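Local coordinates for hypothetical protein (Ralstonia eutropha, PDB 2OPK) that is of unproven function but belongs to the cupin superfamily and has been proposed to be a mannose-6-phosphate isomerase, at residues B[47-58]-B[81-92]. Numbering follows the deposited sequence. Where two conformers were deposited one is given.
Sequences FWYDSPQDEWVM and DWLHVPAHCRHR
W48 lies between two arginines of 81-92. On one face of the indole, R92 CD sits 3.6 Å from the centroid of the six-membered ring, a CH-pi contact; over the opposite face the R90 guanidinium is stacked nearly flat, its plane turned 22° from the ring. R92 leaves its backbone with CG wedged between N and the carbonyl carbon (chi1 56°), which runs the chain across the indole; a bend at chi3 then turns NH1 to donate to F47 O in the guanidinium plane, on a carbonyl lone pair (2.9 Å). The neighbouring H91 forms an antiparallel backbone pair with Y49, and its ring carries Y49 CD2 over one face, while E55 OE1 meets CE1 at the ring edge (3.6 Å). Farther along, D54 uses both carboxylate oxygens: OD2 accepts a hydrogen bond from H84 NE2 (2.7 Å), which approaches from above the carboxylate plane, and OD1 accepts from A87 N in the type II turn 86-89. That turn leads between the two sheets of the cupin barrel. In one, 54-61 runs between antiparallel 81-85 and 102-109, and 81-85 pairs with a strand of the second subunit, whose R28 also bridges to D54; in the other, 91-96 borders 64-68, where H91 packs on I66, and R90 salt-bridges E69 just beyond.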
# COMPACT_ATOMS: atom_id res chain seq x y z
N PHE B 47 -23.65 -9.24 6.70
CA PHE B 47 -22.24 -9.42 7.07
C PHE B 47 -21.50 -8.12 7.34
O PHE B 47 -21.53 -7.19 6.53
CB PHE B 47 -21.46 -10.21 6.00
CG PHE B 47 -19.99 -10.40 6.34
CD1 PHE B 47 -19.57 -11.45 7.16
CD2 PHE B 47 -19.03 -9.51 5.87
CE1 PHE B 47 -18.24 -11.63 7.51
CE2 PHE B 47 -17.68 -9.68 6.21
CZ PHE B 47 -17.29 -10.75 7.03
N TRP B 48 -20.81 -8.09 8.47
CA TRP B 48 -19.95 -7.01 8.83
C TRP B 48 -18.61 -7.59 9.28
O TRP B 48 -18.57 -8.63 9.98
CB TRP B 48 -20.55 -6.19 9.97
CG TRP B 48 -21.77 -5.40 9.56
CD1 TRP B 48 -23.07 -5.82 9.59
CD2 TRP B 48 -21.80 -4.06 9.06
NE1 TRP B 48 -23.89 -4.85 9.12
CE2 TRP B 48 -23.15 -3.74 8.80
CE3 TRP B 48 -20.82 -3.10 8.82
CZ2 TRP B 48 -23.55 -2.49 8.31
CZ3 TRP B 48 -21.23 -1.85 8.32
CH2 TRP B 48 -22.57 -1.56 8.09
N TYR B 49 -17.50 -6.97 8.85
CA TYR B 49 -16.21 -7.34 9.37
C TYR B 49 -16.11 -6.69 10.76
O TYR B 49 -16.67 -5.61 10.99
CB TYR B 49 -15.05 -6.85 8.51
CG TYR B 49 -14.89 -7.48 7.16
CD1 TYR B 49 -14.39 -8.78 7.01
CD2 TYR B 49 -15.18 -6.76 6.02
CE1 TYR B 49 -14.22 -9.35 5.75
CE2 TYR B 49 -15.01 -7.31 4.75
CZ TYR B 49 -14.54 -8.60 4.61
OH TYR B 49 -14.42 -9.11 3.33
N ASP B 50 -15.37 -7.34 11.65
CA ASP B 50 -15.09 -6.82 12.99
C ASP B 50 -13.80 -7.50 13.47
O ASP B 50 -13.80 -8.70 13.72
CB ASP B 50 -16.26 -7.15 13.91
CG ASP B 50 -16.08 -6.62 15.31
OD1 ASP B 50 -15.00 -6.12 15.63
OD2 ASP B 50 -17.03 -6.71 16.08
N SER B 51 -12.71 -6.76 13.57
CA SER B 51 -11.39 -7.37 13.85
C SER B 51 -10.73 -6.77 15.08
O SER B 51 -10.92 -5.59 15.34
CB SER B 51 -10.46 -7.20 12.63
OG SER B 51 -9.09 -7.51 12.92
N PRO B 52 -9.97 -7.58 15.85
CA PRO B 52 -9.19 -7.03 16.96
C PRO B 52 -7.93 -6.29 16.51
O PRO B 52 -7.27 -5.69 17.33
CB PRO B 52 -8.81 -8.27 17.77
CG PRO B 52 -8.84 -9.40 16.77
CD PRO B 52 -9.84 -9.04 15.74
N GLN B 53 -7.59 -6.38 15.22
CA GLN B 53 -6.49 -5.61 14.62
C GLN B 53 -7.03 -4.39 13.84
O GLN B 53 -8.19 -4.36 13.42
CB GLN B 53 -5.71 -6.48 13.66
CG GLN B 53 -4.82 -7.56 14.27
CD GLN B 53 -3.99 -8.25 13.20
OE1 GLN B 53 -4.53 -8.93 12.31
NE2 GLN B 53 -2.68 -8.06 13.27
N ASP B 54 -6.18 -3.38 13.68
CA ASP B 54 -6.50 -2.26 12.78
C ASP B 54 -6.32 -2.79 11.37
O ASP B 54 -5.56 -3.73 11.16
CB ASP B 54 -5.54 -1.10 12.97
CG ASP B 54 -5.92 -0.19 14.11
OD1 ASP B 54 -6.70 -0.57 15.00
OD2 ASP B 54 -5.45 0.95 14.06
N GLU B 55 -7.01 -2.19 10.41
CA GLU B 55 -6.83 -2.46 8.99
C GLU B 55 -6.68 -1.13 8.25
O GLU B 55 -7.36 -0.15 8.59
CB GLU B 55 -8.00 -3.25 8.40
CG GLU B 55 -7.79 -3.62 6.92
CD GLU B 55 -8.92 -4.44 6.31
OE1 GLU B 55 -9.83 -4.90 7.06
OE2 GLU B 55 -8.88 -4.65 5.05
N TRP B 56 -5.76 -1.10 7.29
CA TRP B 56 -5.54 0.04 6.40
C TRP B 56 -5.71 -0.59 5.02
O TRP B 56 -5.05 -1.58 4.72
CB TRP B 56 -4.14 0.64 6.60
CG TRP B 56 -3.89 1.81 5.67
CD1 TRP B 56 -4.15 3.12 5.92
CD2 TRP B 56 -3.41 1.76 4.32
NE1 TRP B 56 -3.86 3.89 4.81
CE2 TRP B 56 -3.42 3.08 3.82
CE3 TRP B 56 -2.97 0.73 3.49
CZ2 TRP B 56 -3.02 3.38 2.54
CZ3 TRP B 56 -2.56 1.05 2.21
CH2 TRP B 56 -2.58 2.35 1.76
N VAL B 57 -6.59 -0.07 4.20
CA VAL B 57 -6.91 -0.73 2.93
C VAL B 57 -7.10 0.29 1.84
O VAL B 57 -7.73 1.33 2.06
CB VAL B 57 -8.17 -1.66 3.07
CG1 VAL B 57 -9.44 -0.87 3.53
CG2 VAL B 57 -8.44 -2.41 1.79
N MSE B 58 -6.55 -0.00 0.66
CA MSE B 58 -6.61 0.89 -0.46
C MSE B 58 -6.97 0.18 -1.76
O MSE B 58 -6.50 -0.92 -2.02
CB MSE B 58 -5.23 1.54 -0.66
CG MSE B 58 -5.19 2.67 -1.71
SE MSE B 58 -3.39 3.48 -1.87
CE MSE B 58 -2.47 1.97 -2.11
N ASP B 81 -7.75 5.77 -3.31
CA ASP B 81 -8.53 5.93 -2.07
C ASP B 81 -8.22 4.83 -1.09
O ASP B 81 -8.20 3.64 -1.44
CB ASP B 81 -10.04 5.96 -2.33
CG ASP B 81 -10.48 7.23 -3.05
OD1 ASP B 81 -10.08 8.33 -2.64
OD2 ASP B 81 -11.27 7.12 -4.01
N TRP B 82 -7.98 5.25 0.15
CA TRP B 82 -7.65 4.36 1.25
C TRP B 82 -8.51 4.67 2.47
O TRP B 82 -9.09 5.76 2.60
CB TRP B 82 -6.15 4.46 1.62
CG TRP B 82 -5.64 5.84 1.97
CD1 TRP B 82 -4.98 6.71 1.13
CD2 TRP B 82 -5.71 6.49 3.26
NE1 TRP B 82 -4.65 7.86 1.83
CE2 TRP B 82 -5.09 7.75 3.13
CE3 TRP B 82 -6.25 6.13 4.51
CZ2 TRP B 82 -5.00 8.66 4.20
CZ3 TRP B 82 -6.16 7.04 5.58
CH2 TRP B 82 -5.54 8.28 5.41
N LEU B 83 -8.59 3.69 3.35
CA LEU B 83 -9.41 3.77 4.55
C LEU B 83 -8.70 3.10 5.71
O LEU B 83 -8.21 1.98 5.58
CB LEU B 83 -10.75 3.08 4.29
CG LEU B 83 -11.71 2.86 5.47
CD1 LEU B 83 -12.27 4.18 5.98
CD2 LEU B 83 -12.84 1.94 5.01
N HIS B 84 -8.66 3.78 6.85
CA HIS B 84 -8.16 3.17 8.06
C HIS B 84 -9.39 2.75 8.89
O HIS B 84 -10.22 3.57 9.23
CB HIS B 84 -7.26 4.11 8.84
CG HIS B 84 -6.95 3.62 10.23
ND1 HIS B 84 -7.09 4.40 11.35
CD2 HIS B 84 -6.53 2.41 10.67
CE1 HIS B 84 -6.76 3.69 12.42
NE2 HIS B 84 -6.43 2.47 12.03
N VAL B 85 -9.48 1.46 9.18
CA VAL B 85 -10.55 0.88 9.99
C VAL B 85 -9.95 0.43 11.34
O VAL B 85 -9.34 -0.64 11.40
CB VAL B 85 -11.18 -0.34 9.29
CG1 VAL B 85 -12.25 -0.97 10.17
CG2 VAL B 85 -11.80 0.09 7.96
N PRO B 86 -10.15 1.23 12.41
CA PRO B 86 -9.64 0.86 13.74
C PRO B 86 -10.23 -0.46 14.23
O PRO B 86 -11.31 -0.86 13.77
CB PRO B 86 -10.13 2.00 14.63
CG PRO B 86 -10.39 3.13 13.71
CD PRO B 86 -10.89 2.50 12.47
N ALA B 87 -9.52 -1.13 15.15
CA ALA B 87 -9.99 -2.41 15.69
C ALA B 87 -11.37 -2.23 16.28
O ALA B 87 -11.65 -1.23 16.93
CB ALA B 87 -9.05 -2.94 16.71
N HIS B 88 -12.23 -3.19 15.99
CA HIS B 88 -13.61 -3.24 16.43
C HIS B 88 -14.60 -2.31 15.75
O HIS B 88 -15.78 -2.37 16.05
CB HIS B 88 -13.71 -3.25 17.95
CG HIS B 88 -12.94 -4.38 18.56
ND1 HIS B 88 -13.21 -5.70 18.25
CD2 HIS B 88 -11.86 -4.39 19.37
CE1 HIS B 88 -12.35 -6.47 18.87
NE2 HIS B 88 -11.52 -5.71 19.57
N CYS B 89 -14.13 -1.44 14.84
CA CYS B 89 -15.02 -0.63 14.00
C CYS B 89 -15.45 -1.55 12.91
O CYS B 89 -14.61 -2.15 12.27
CB CYS B 89 -14.34 0.57 13.35
SG CYS B 89 -15.34 1.33 12.02
N ARG B 90 -16.75 -1.68 12.70
CA ARG B 90 -17.29 -2.64 11.76
C ARG B 90 -17.46 -2.02 10.39
O ARG B 90 -17.76 -0.83 10.28
CB ARG B 90 -18.61 -3.23 12.27
CG ARG B 90 -18.50 -3.88 13.67
CD ARG B 90 -19.50 -5.03 13.87
NE ARG B 90 -20.91 -4.68 13.66
CZ ARG B 90 -21.91 -5.56 13.50
NH1 ARG B 90 -21.67 -6.87 13.49
NH2 ARG B 90 -23.16 -5.15 13.30
N HIS B 91 -17.23 -2.83 9.36
CA HIS B 91 -17.34 -2.34 8.00
C HIS B 91 -17.72 -3.48 7.04
O HIS B 91 -17.68 -4.66 7.37
CB HIS B 91 -16.05 -1.57 7.59
CG HIS B 91 -14.91 -2.45 7.17
ND1 HIS B 91 -14.15 -3.18 8.06
CD2 HIS B 91 -14.38 -2.68 5.95
CE1 HIS B 91 -13.23 -3.85 7.40
NE2 HIS B 91 -13.35 -3.57 6.11
N ARG B 92 -18.18 -3.09 5.87
CA ARG B 92 -18.56 -4.03 4.85
C ARG B 92 -18.27 -3.45 3.49
O ARG B 92 -18.14 -2.24 3.36
CB ARG B 92 -20.06 -4.38 4.97
CG ARG B 92 -21.02 -3.18 4.90
CD ARG B 92 -22.48 -3.64 5.03
NE ARG B 92 -23.04 -4.08 3.75
CZ ARG B 92 -23.12 -5.35 3.32
NH1 ARG B 92 -22.77 -6.38 4.08
NH2 ARG B 92 -23.62 -5.56 2.11
O HOH W 1 -17.39 -4.20 17.78
O HOH W 2 -12.49 -4.02 12.81
O HOH W 3 -10.02 -3.24 11.88
O HOH W 4 -11.19 -4.63 4.17